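Local coordinates for protein second substrate binding domain of putative amino acid ABC transporter (Streptococcus pneumoniae, PDB 4OEN) that probably captures an amino acid outside the membrane and delivers it to an ABC transporter, as the second substrate-binding domain of that system, at residues K4-S12 / G41-F51; T26-A35 / F214-L222. One frame throughout, in Å; residues are numbered along the deposited sequence.

Contact 1 (4-12 with 41-51) and contact 2 (26-35 with 214-222) belong to the same lobe and share a chain path: helix 28-40 of contact 2 leads straight into strand 44-47 of contact 1. Neither is wholly buried, but contact 2 lies nearer the centre of the chain, about 12 Å against 18 Å between centres. Contact 1 is a strand pair held mainly by backbone hydrogen bonds; contact 2 is a helix pair held by interlocking aliphatic side chains and one polar cluster around a carboxylate. They meet where Ile46 packs on Met30, Ile33 and Lys34, and where Ser9 reaches Met30.

Contact 1: K4-S12 / G41-F51; sequences KYIIASDSS and GFEIEITNPGF
Tyr5 meets Phe42 at one end of a parallel strand pair, 5-8 beside 44-47, joined through helix 28-40 in a beta-alpha-beta crossover of the type II periplasmic binding protein fold. The rings form an offset edge-to-face pair: the Tyr5 edge addresses the Phe42 face, with planes at 89° and CD2 of Tyr5 3.6 Å from CD1 of Phe42. Phe42 stands there because its CG lies between backbone N and carbonyl carbon (chi1 60°), while Tyr5 OH is bonded to Glu196 and both rings lean on helix 195-210.

The same face continues with Ile7, whose CG1 rests 3.9 Å from CG2 of Ile44. On the reverse face, Ile6 and Glu45 run side by side in one direction, and Thr47 OG1 sits 3.6 Å from CB of Ala8. Four good backbone bonds run from Tyr5 N to Glu43 O through Thr47 N to Ile7 O, the N-H of Ile7 nearly straight (176°) on O of Glu45; Ser9 N to Thr47 O is weak. On its other edge, strand 5-8 pairs with Gly65, so it is an inner strand.

Beyond the strands, side-chain bonds join the backbone ones. Asn48 ND2 donates to O of Asp10 at 2.9 Å, the acceptor lying in the amide plane. Gly50 N reaches O of Ser9, and Gly50 is the N-cap of helix 51-60. Asp10, close to a bound acetate that is probably from the crystallisation liquor, turns its carboxylate to this helix start. Its OD1 accepts a weak bond from N of Ser11. A second weak bond links Phe51 N to Asp10 OD1 at 3.3 Å.

Contact 2: T26-A35 / F214-L222; sequences TGIDMELIKA and FQKILDKYL
Ile28 and Ile217, their CA atoms 6.4 Å apart, are the nearest CA pair between two nearly antiparallel helices, 28-35 and 214-222, whose axes approach to 9.9 Å at an angle of 165°. Ile217 is the main bump from its side. Its CG2 lies 3.9 Å from CB of Glu31, and its CD1 reaches over the backbone carbonyl of Glu31 toward Leu32 CA and Ala35 CB, so the branched side chain sits in a hollow bounded by Ile28, Glu31, Leu32 and Ala35.

Ile28 answers from the other helix, entering between Leu218, Tyr221 and Leu222. Its CG1 is 3.7 Å from CD2 of Tyr221, the two side chains passing in opposite directions; CG2 faces Leu218 CD2, and CD1 touches Leu222 CD1, the two side chains crossing at about a right angle. Farther along, Leu32 presses CD1 against the edge of the Phe214 ring, 3.7 Å from CD1 of that residue, while Leu218 CG lies over one face of the ring, offset toward its rim.

Tyr221 is the flat piece of the interface. Lys220 CG lies over one face and Ile28 N over the opposite one, both toward the rim, and its hydroxyl end points at a polar cluster. The hydroxyl donates to Glu31 OE2 at 2.5 Å, from the anti side, and accepts a bond from Gly27 N; Thr26 OG1 is 2.8 Å from OH. Lys220 NZ takes the syn side of the same OE2 in a salt bridge of 2.8 Å, each donor standing somewhat out of the carboxylate plane. Two donors thus grip one carboxylate oxygen, which would probably favour its charged form.

This interlocking of a C-terminal helix with an early helix 28-40, Gly27 serving as its N-cap, ties the chain's end back to its N-terminal lobe within the type II periplasmic binding protein fold.

Contact 1: K4-S12 / G41-F51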
loop_
_atom_site.group_PDB
_atom_site.type_symbol
_atom_site.label_atom_id
_atom_site.label_comp_id
_atom_site.label_asym_id
_atom_site.label_seq_id
_atom_site.Cartn_x
_atom_site.Cartn_y
_atom_site.Cartn_z
ATOM N N LYS A 4 5.147 -11.176 -23.235
ATOM C CA LYS A 4 6.526 -10.906 -23.635
ATOM C C LYS A 4 7.400 -10.558 -22.424
ATOM O O LYS A 4 8.366 -11.269 -22.150
ATOM C CB LYS A 4 6.578 -9.788 -24.674
ATOM C CG LYS A 4 7.978 -9.246 -24.926
ATOM C CD LYS A 4 7.940 -7.913 -25.652
ATOM C CE LYS A 4 6.697 -7.124 -25.292
ATOM N NZ LYS A 4 6.350 -6.121 -26.317
ATOM N N TYR A 5 7.073 -9.483 -21.698
ATOM C CA TYR A 5 7.702 -9.261 -20.397
ATOM C C TYR A 5 6.916 -10.007 -19.339
ATOM O O TYR A 5 5.695 -9.891 -19.277
ATOM C CB TYR A 5 7.751 -7.785 -20.007
ATOM C CG TYR A 5 8.692 -6.929 -20.812
ATOM C CD1 TYR A 5 10.066 -6.999 -20.622
ATOM C CD2 TYR A 5 8.199 -6.032 -21.751
ATOM C CE1 TYR A 5 10.926 -6.204 -21.355
ATOM C CE2 TYR A 5 9.046 -5.237 -22.491
ATOM C CZ TYR A 5 10.407 -5.326 -22.291
ATOM O OH TYR A 5 11.241 -4.531 -23.032
ATOM N N ILE A 6 7.612 -10.754 -18.497
ATOM C CA ILE A 6 6.957 -11.474 -17.416
ATOM C C ILE A 6 6.968 -10.631 -16.156
ATOM O O ILE A 6 8.028 -10.211 -15.702
ATOM C CB ILE A 6 7.638 -12.826 -17.152
ATOM C CG1 ILE A 6 7.567 -13.698 -18.405
ATOM C CG2 ILE A 6 6.988 -13.533 -15.981
ATOM C CD1 ILE A 6 8.230 -15.040 -18.239
ATOM N N ILE A 7 5.784 -10.369 -15.606
ATOM C CA ILE A 7 5.650 -9.534 -14.419
ATOM C C ILE A 7 5.147 -10.373 -13.268
ATOM O O ILE A 7 4.069 -10.934 -13.337
ATOM C CB ILE A 7 4.671 -8.354 -14.624
ATOM C CG1 ILE A 7 5.026 -7.573 -15.894
ATOM C CG2 ILE A 7 4.666 -7.448 -13.385
ATOM C CD1 ILE A 7 6.422 -6.980 -15.875
ATOM N N ALA A 8 5.941 -10.463 -12.212
ATOM C CA ALA A 8 5.579 -11.294 -11.079
ATOM C C ALA A 8 5.032 -10.447 -9.940
ATOM O O ALA A 8 5.475 -9.314 -9.726
ATOM C CB ALA A 8 6.786 -12.102 -10.627
ATOM N N SER A 9 4.068 -11.000 -9.208
ATOM C CA SER A 9 3.420 -10.255 -8.150
ATOM C C SER A 9 3.042 -11.142 -6.970
ATOM O O SER A 9 3.271 -12.358 -6.972
ATOM C CB SER A 9 2.175 -9.548 -8.714
ATOM O OG SER A 9 1.625 -8.657 -7.767
ATOM N N ASP A 10 2.495 -10.510 -5.937
ATOM C CA ASP A 10 1.931 -11.228 -4.802
ATOM C C ASP A 10 0.548 -11.763 -5.152
ATOM O O ASP A 10 0.006 -11.482 -6.221
ATOM C CB ASP A 10 1.875 -10.281 -3.596
ATOM C CG ASP A 10 1.785 -10.996 -2.265
ATOM O OD1 ASP A 10 1.866 -12.244 -2.198
ATOM O OD2 ASP A 10 1.678 -10.281 -1.254
ATOM N N SER A 11 -0.028 -12.539 -4.250
ATOM C CA SER A 11 -1.350 -13.091 -4.474
ATOM C C SER A 11 -2.390 -12.495 -3.525
ATOM O O SER A 11 -3.589 -12.548 -3.799
ATOM C CB SER A 11 -1.307 -14.617 -4.331
ATOM O OG SER A 11 -0.888 -14.995 -3.034
ATOM N N SER A 12 -1.935 -11.917 -2.417
ATOM C CA SER A 12 -2.860 -11.450 -1.393
ATOM C C SER A 12 -2.304 -10.241 -0.647
ATOM O O SER A 12 -1.758 -10.359 0.449
ATOM C CB SER A 12 -3.178 -12.575 -0.408
ATOM O OG SER A 12 -4.106 -12.140 0.570
ATOM N N GLY A 41 2.730 0.025 -25.424
ATOM C CA GLY A 41 2.790 -0.922 -26.523
ATOM C C GLY A 41 3.691 -2.117 -26.304
ATOM O O GLY A 41 4.276 -2.632 -27.259
ATOM N N PHE A 42 3.816 -2.567 -25.062
ATOM C CA PHE A 42 4.452 -3.863 -24.843
ATOM C C PHE A 42 3.457 -4.876 -24.292
ATOM O O PHE A 42 2.378 -4.517 -23.822
ATOM C CB PHE A 42 5.704 -3.748 -23.950
ATOM C CG PHE A 42 5.468 -3.199 -22.561
ATOM C CD1 PHE A 42 5.190 -4.041 -21.488
ATOM C CD2 PHE A 42 5.611 -1.839 -22.312
ATOM C CE1 PHE A 42 5.020 -3.527 -20.204
ATOM C CE2 PHE A 42 5.443 -1.318 -21.044
ATOM C CZ PHE A 42 5.139 -2.154 -19.985
ATOM N N GLU A 43 3.803 -6.149 -24.431
ATOM C CA GLU A 43 2.969 -7.237 -23.934
ATOM C C GLU A 43 3.503 -7.738 -22.606
ATOM O O GLU A 43 4.709 -7.707 -22.361
ATOM C CB GLU A 43 2.914 -8.390 -24.938
ATOM C CG GLU A 43 2.107 -8.096 -26.187
ATOM C CD GLU A 43 1.766 -9.356 -26.961
ATOM O OE1 GLU A 43 2.373 -10.414 -26.679
ATOM O OE2 GLU A 43 0.900 -9.288 -27.859
ATOM N N ILE A 44 2.596 -8.188 -21.746
ATOM C CA ILE A 44 3.002 -8.761 -20.474
ATOM C C ILE A 44 2.276 -10.055 -20.202
ATOM O O ILE A 44 1.183 -10.304 -20.715
ATOM C CB ILE A 44 2.733 -7.821 -19.287
ATOM C CG1 ILE A 44 1.246 -7.454 -19.232
ATOM C CG2 ILE A 44 3.619 -6.575 -19.357
ATOM C CD1 ILE A 44 0.876 -6.534 -18.049
ATOM N N GLU A 45 2.928 -10.892 -19.405
ATOM C CA GLU A 45 2.287 -12.028 -18.770
ATOM C C GLU A 45 2.435 -11.783 -17.278
ATOM O O GLU A 45 3.536 -11.551 -16.804
ATOM C CB GLU A 45 2.928 -13.348 -19.156
ATOM C CG GLU A 45 2.349 -14.525 -18.382
ATOM C CD GLU A 45 3.260 -15.739 -18.385
ATOM O OE1 GLU A 45 4.410 -15.623 -18.865
ATOM O OE2 GLU A 45 2.826 -16.811 -17.906
ATOM N N ILE A 46 1.332 -11.834 -16.548
ATOM C CA ILE A 46 1.373 -11.600 -15.113
ATOM C C ILE A 46 1.313 -12.944 -14.393
ATOM O O ILE A 46 0.528 -13.815 -14.747
ATOM C CB ILE A 46 0.210 -10.706 -14.642
ATOM C CG1 ILE A 46 0.316 -9.325 -15.291
ATOM C CG2 ILE A 46 0.207 -10.584 -13.151
ATOM C CD1 ILE A 46 -0.877 -8.403 -14.994
ATOM N N THR A 47 2.174 -13.096 -13.398
ATOM C CA THR A 47 2.122 -14.267 -12.532
ATOM C C THR A 47 1.950 -13.786 -11.097
ATOM O O THR A 47 2.337 -12.669 -10.763
ATOM C CB THR A 47 3.382 -15.125 -12.657
ATOM O OG1 THR A 47 4.528 -14.385 -12.228
ATOM C CG2 THR A 47 3.576 -15.571 -14.096
ATOM N N ASN A 48 1.369 -14.631 -10.247
ATOM C CA ASN A 48 1.150 -14.246 -8.858
ATOM C C ASN A 48 1.649 -15.315 -7.896
ATOM O O ASN A 48 0.861 -15.912 -7.165
ATOM C CB ASN A 48 -0.347 -13.972 -8.628
ATOM C CG ASN A 48 -0.880 -12.869 -9.526
ATOM O OD1 ASN A 48 -1.248 -13.114 -10.677
ATOM N ND2 ASN A 48 -0.919 -11.645 -9.000
ATOM N N PRO A 49 2.969 -15.567 -7.907
ATOM C CA PRO A 49 3.558 -16.655 -7.115
ATOM C C PRO A 49 3.758 -16.290 -5.647
ATOM O O PRO A 49 4.161 -17.145 -4.864
ATOM C CB PRO A 49 4.904 -16.882 -7.803
ATOM C CG PRO A 49 5.291 -15.522 -8.286
ATOM C CD PRO A 49 3.987 -14.870 -8.715
ATOM N N GLY A 50 3.465 -15.044 -5.284
ATOM C CA GLY A 50 3.726 -14.570 -3.941
ATOM C C GLY A 50 4.913 -13.625 -3.964
ATOM O O GLY A 50 5.749 -13.708 -4.856
ATOM N N PHE A 51 4.999 -12.756 -2.961
ATOM C CA PHE A 51 5.986 -11.675 -2.947
ATOM C C PHE A 51 7.416 -12.200 -2.945
ATOM O O PHE A 51 8.221 -11.806 -3.776
ATOM C CB PHE A 51 5.757 -10.775 -1.734
ATOM C CG PHE A 51 6.648 -9.556 -1.703
ATOM C CD1 PHE A 51 6.529 -8.562 -2.655
ATOM C CD2 PHE A 51 7.590 -9.403 -0.709
ATOM C CE1 PHE A 51 7.354 -7.438 -2.615
ATOM C CE2 PHE A 51 8.412 -8.290 -0.664
ATOM C CZ PHE A 51 8.295 -7.304 -1.614
HETATM O O HOH W 1 7.333 -3.762 -27.852
#

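Contact 2: T26-A35 / F214-L222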
loop_
_atom_site.group_PDB
_atom_site.type_symbol
_atom_site.label_atom_id
_atom_site.label_comp_id
_atom_site.label_asym_id
_atom_site.label_seq_id
_atom_site.Cartn_x
_atom_site.Cartn_y
_atom_site.Cartn_z
ATOM N N THR A 26 -6.844 -8.913 -9.172
ATOM C CA THR A 26 -7.164 -7.536 -9.503
ATOM C C THR A 26 -6.410 -6.658 -8.511
ATOM O O THR A 26 -5.545 -7.151 -7.789
ATOM C CB THR A 26 -8.693 -7.276 -9.460
ATOM O OG1 THR A 26 -8.980 -5.970 -9.972
ATOM C CG2 THR A 26 -9.224 -7.382 -8.035
ATOM N N GLY A 27 -6.703 -5.359 -8.486
ATOM C CA GLY A 27 -6.049 -4.473 -7.536
ATOM C C GLY A 27 -5.348 -3.333 -8.247
ATOM O O GLY A 27 -5.191 -3.374 -9.452
ATOM N N ILE A 28 -4.917 -2.324 -7.493
ATOM C CA ILE A 28 -4.215 -1.182 -8.072
ATOM C C ILE A 28 -3.064 -1.593 -8.993
ATOM O O ILE A 28 -2.922 -1.087 -10.111
ATOM C CB ILE A 28 -3.655 -0.286 -6.951
ATOM C CG1 ILE A 28 -4.801 0.261 -6.104
ATOM C CG2 ILE A 28 -2.750 0.800 -7.521
ATOM C CD1 ILE A 28 -4.323 1.044 -4.873
ATOM N N ASP A 29 -2.240 -2.517 -8.517
ATOM C CA ASP A 29 -1.052 -2.930 -9.266
ATOM C C ASP A 29 -1.383 -3.636 -10.551
ATOM O O ASP A 29 -0.706 -3.440 -11.564
ATOM C CB ASP A 29 -0.183 -3.856 -8.440
ATOM C CG ASP A 29 0.558 -3.143 -7.361
ATOM O OD1 ASP A 29 0.494 -1.890 -7.309
ATOM O OD2 ASP A 29 1.212 -3.860 -6.585
ATOM N N MET A 30 -2.410 -4.479 -10.494
ATOM C CA MET A 30 -2.807 -5.268 -11.657
ATOM C C MET A 30 -3.345 -4.346 -12.724
ATOM O O MET A 30 -2.968 -4.446 -13.893
ATOM C CB MET A 30 -3.838 -6.323 -11.271
ATOM C CG MET A 30 -3.275 -7.381 -10.293
ATOM S SD MET A 30 -1.875 -8.362 -10.928
ATOM C CE MET A 30 -0.448 -7.439 -10.347
ATOM N N GLU A 31 -4.210 -3.420 -12.319
ATOM C CA GLU A 31 -4.767 -2.491 -13.287
ATOM C C GLU A 31 -3.704 -1.556 -13.846
ATOM O O GLU A 31 -3.709 -1.252 -15.034
ATOM C CB GLU A 31 -5.911 -1.690 -12.666
ATOM C CG GLU A 31 -7.117 -2.553 -12.366
ATOM C CD GLU A 31 -8.404 -1.762 -12.198
ATOM O OE1 GLU A 31 -8.625 -0.773 -12.936
ATOM O OE2 GLU A 31 -9.197 -2.140 -11.323
ATOM N N LEU A 32 -2.796 -1.097 -12.983
ATOM C CA LEU A 32 -1.783 -0.137 -13.395
ATOM C C LEU A 32 -0.797 -0.750 -14.394
ATOM O O LEU A 32 -0.515 -0.155 -15.423
ATOM C CB LEU A 32 -1.045 0.399 -12.174
ATOM C CG LEU A 32 0.119 1.346 -12.458
ATOM C CD1 LEU A 32 -0.375 2.611 -13.115
ATOM C CD2 LEU A 32 0.863 1.625 -11.170
ATOM N N ILE A 33 -0.284 -1.950 -14.119
ATOM C CA ILE A 33 0.696 -2.503 -15.050
ATOM C C ILE A 33 0.048 -2.805 -16.410
ATOM O O ILE A 33 0.654 -2.577 -17.456
ATOM C CB ILE A 33 1.398 -3.767 -14.479
ATOM C CG1 ILE A 33 2.637 -4.099 -15.318
ATOM C CG2 ILE A 33 0.438 -4.954 -14.338
ATOM C CD1 ILE A 33 3.647 -2.975 -15.362
ATOM N N LYS A 34 -1.195 -3.273 -16.403
ATOM C CA LYS A 34 -1.914 -3.519 -17.649
ATOM C C LYS A 34 -2.136 -2.241 -18.452
ATOM O O LYS A 34 -1.993 -2.249 -19.672
ATOM C CB LYS A 34 -3.255 -4.179 -17.365
ATOM C CG LYS A 34 -3.110 -5.591 -16.847
ATOM C CD LYS A 34 -4.439 -6.137 -16.413
ATOM C CE LYS A 34 -4.236 -7.412 -15.620
ATOM N NZ LYS A 34 -5.529 -8.026 -15.229
ATOM N N ALA A 35 -2.502 -1.153 -17.772
ATOM C CA ALA A 35 -2.707 0.122 -18.467
ATOM C C ALA A 35 -1.408 0.685 -19.033
ATOM O O ALA A 35 -1.402 1.312 -20.107
ATOM C CB ALA A 35 -3.357 1.142 -17.533
ATOM N N PHE A 214 -4.850 7.404 -14.309
ATOM C CA PHE A 214 -4.217 6.910 -13.084
ATOM C C PHE A 214 -5.107 7.158 -11.874
ATOM O O PHE A 214 -5.340 6.255 -11.054
ATOM C CB PHE A 214 -2.855 7.575 -12.869
ATOM C CG PHE A 214 -2.119 7.057 -11.661
ATOM C CD1 PHE A 214 -1.741 5.733 -11.595
ATOM C CD2 PHE A 214 -1.798 7.892 -10.606
ATOM C CE1 PHE A 214 -1.064 5.240 -10.494
ATOM C CE2 PHE A 214 -1.116 7.402 -9.504
ATOM C CZ PHE A 214 -0.754 6.070 -9.455
ATOM N N GLN A 215 -5.622 8.381 -11.779
ATOM C CA GLN A 215 -6.459 8.754 -10.649
ATOM C C GLN A 215 -7.727 7.906 -10.598
ATOM O O GLN A 215 -8.212 7.581 -9.521
ATOM C CB GLN A 215 -6.811 10.242 -10.711
ATOM C CG GLN A 215 -7.465 10.770 -9.436
ATOM C CD GLN A 215 -6.569 10.637 -8.214
ATOM O OE1 GLN A 215 -5.348 10.793 -8.298
ATOM N NE2 GLN A 215 -7.175 10.345 -7.068
ATOM N N LYS A 216 -8.264 7.536 -11.755
ATOM C CA LYS A 216 -9.449 6.689 -11.784
ATOM C C LYS A 216 -9.169 5.299 -11.180
ATOM O O LYS A 216 -10.020 4.727 -10.496
ATOM C CB LYS A 216 -9.973 6.542 -13.214
ATOM C CG LYS A 216 -10.662 7.794 -13.744
ATOM C CD LYS A 216 -11.235 7.531 -15.122
ATOM C CE LYS A 216 -11.790 8.797 -15.747
ATOM N NZ LYS A 216 -12.215 8.534 -17.144
ATOM N N ILE A 217 -7.985 4.758 -11.442
ATOM C CA ILE A 217 -7.607 3.464 -10.865
ATOM C C ILE A 217 -7.503 3.599 -9.356
ATOM O O ILE A 217 -8.042 2.777 -8.614
ATOM C CB ILE A 217 -6.272 2.960 -11.434
ATOM C CG1 ILE A 217 -6.412 2.685 -12.929
ATOM C CG2 ILE A 217 -5.800 1.717 -10.671
ATOM C CD1 ILE A 217 -5.094 2.301 -13.604
ATOM N N LEU A 218 -6.801 4.625 -8.898
ATOM C CA LEU A 218 -6.683 4.854 -7.458
ATOM C C LEU A 218 -8.052 5.011 -6.810
ATOM O O LEU A 218 -8.328 4.401 -5.769
ATOM C CB LEU A 218 -5.835 6.091 -7.168
ATOM C CG LEU A 218 -4.353 5.943 -7.488
ATOM C CD1 LEU A 218 -3.600 7.190 -7.073
ATOM C CD2 LEU A 218 -3.792 4.711 -6.792
ATOM N N ASP A 219 -8.911 5.818 -7.426
ATOM C CA ASP A 219 -10.217 6.111 -6.845
ATOM C C ASP A 219 -11.085 4.864 -6.681
ATOM O O ASP A 219 -11.900 4.771 -5.757
ATOM C CB ASP A 219 -10.960 7.142 -7.696
ATOM C CG ASP A 219 -10.348 8.522 -7.611
ATOM O OD1 ASP A 219 -9.546 8.768 -6.681
ATOM O OD2 ASP A 219 -10.693 9.371 -8.465
ATOM N N LYS A 220 -10.916 3.905 -7.584
ATOM C CA LYS A 220 -11.721 2.697 -7.556
ATOM C C LYS A 220 -11.494 1.939 -6.252
ATOM O O LYS A 220 -12.435 1.415 -5.645
ATOM C CB LYS A 220 -11.389 1.801 -8.755
ATOM C CG LYS A 220 -12.047 0.434 -8.708
ATOM C CD LYS A 220 -11.696 -0.385 -9.941
ATOM C CE LYS A 220 -12.363 -1.748 -9.894
ATOM N NZ LYS A 220 -12.002 -2.574 -11.079
ATOM N N TYR A 221 -10.236 1.907 -5.822
ATOM C CA TYR A 221 -9.851 1.133 -4.647
ATOM C C TYR A 221 -9.832 1.943 -3.359
ATOM O O TYR A 221 -10.075 1.410 -2.274
ATOM C CB TYR A 221 -8.479 0.513 -4.903
ATOM C CG TYR A 221 -8.571 -0.473 -6.018
ATOM C CD1 TYR A 221 -9.008 -1.775 -5.765
ATOM C CD2 TYR A 221 -8.228 -0.129 -7.321
ATOM C CE1 TYR A 221 -9.129 -2.694 -6.783
ATOM C CE2 TYR A 221 -8.336 -1.056 -8.353
ATOM C CZ TYR A 221 -8.783 -2.337 -8.073
ATOM O OH TYR A 221 -8.915 -3.289 -9.074
ATOM N N LEU A 222 -9.576 3.240 -3.474
ATOM C CA LEU A 222 -9.285 4.028 -2.284
ATOM C C LEU A 222 -10.303 5.135 -2.027
ATOM O O LEU A 222 -10.209 5.850 -1.026
ATOM C CB LEU A 222 -7.874 4.630 -2.392
ATOM C CG LEU A 222 -6.727 3.633 -2.592
ATOM C CD1 LEU A 222 -5.430 4.388 -2.767
ATOM C CD2 LEU A 222 -6.639 2.690 -1.399
#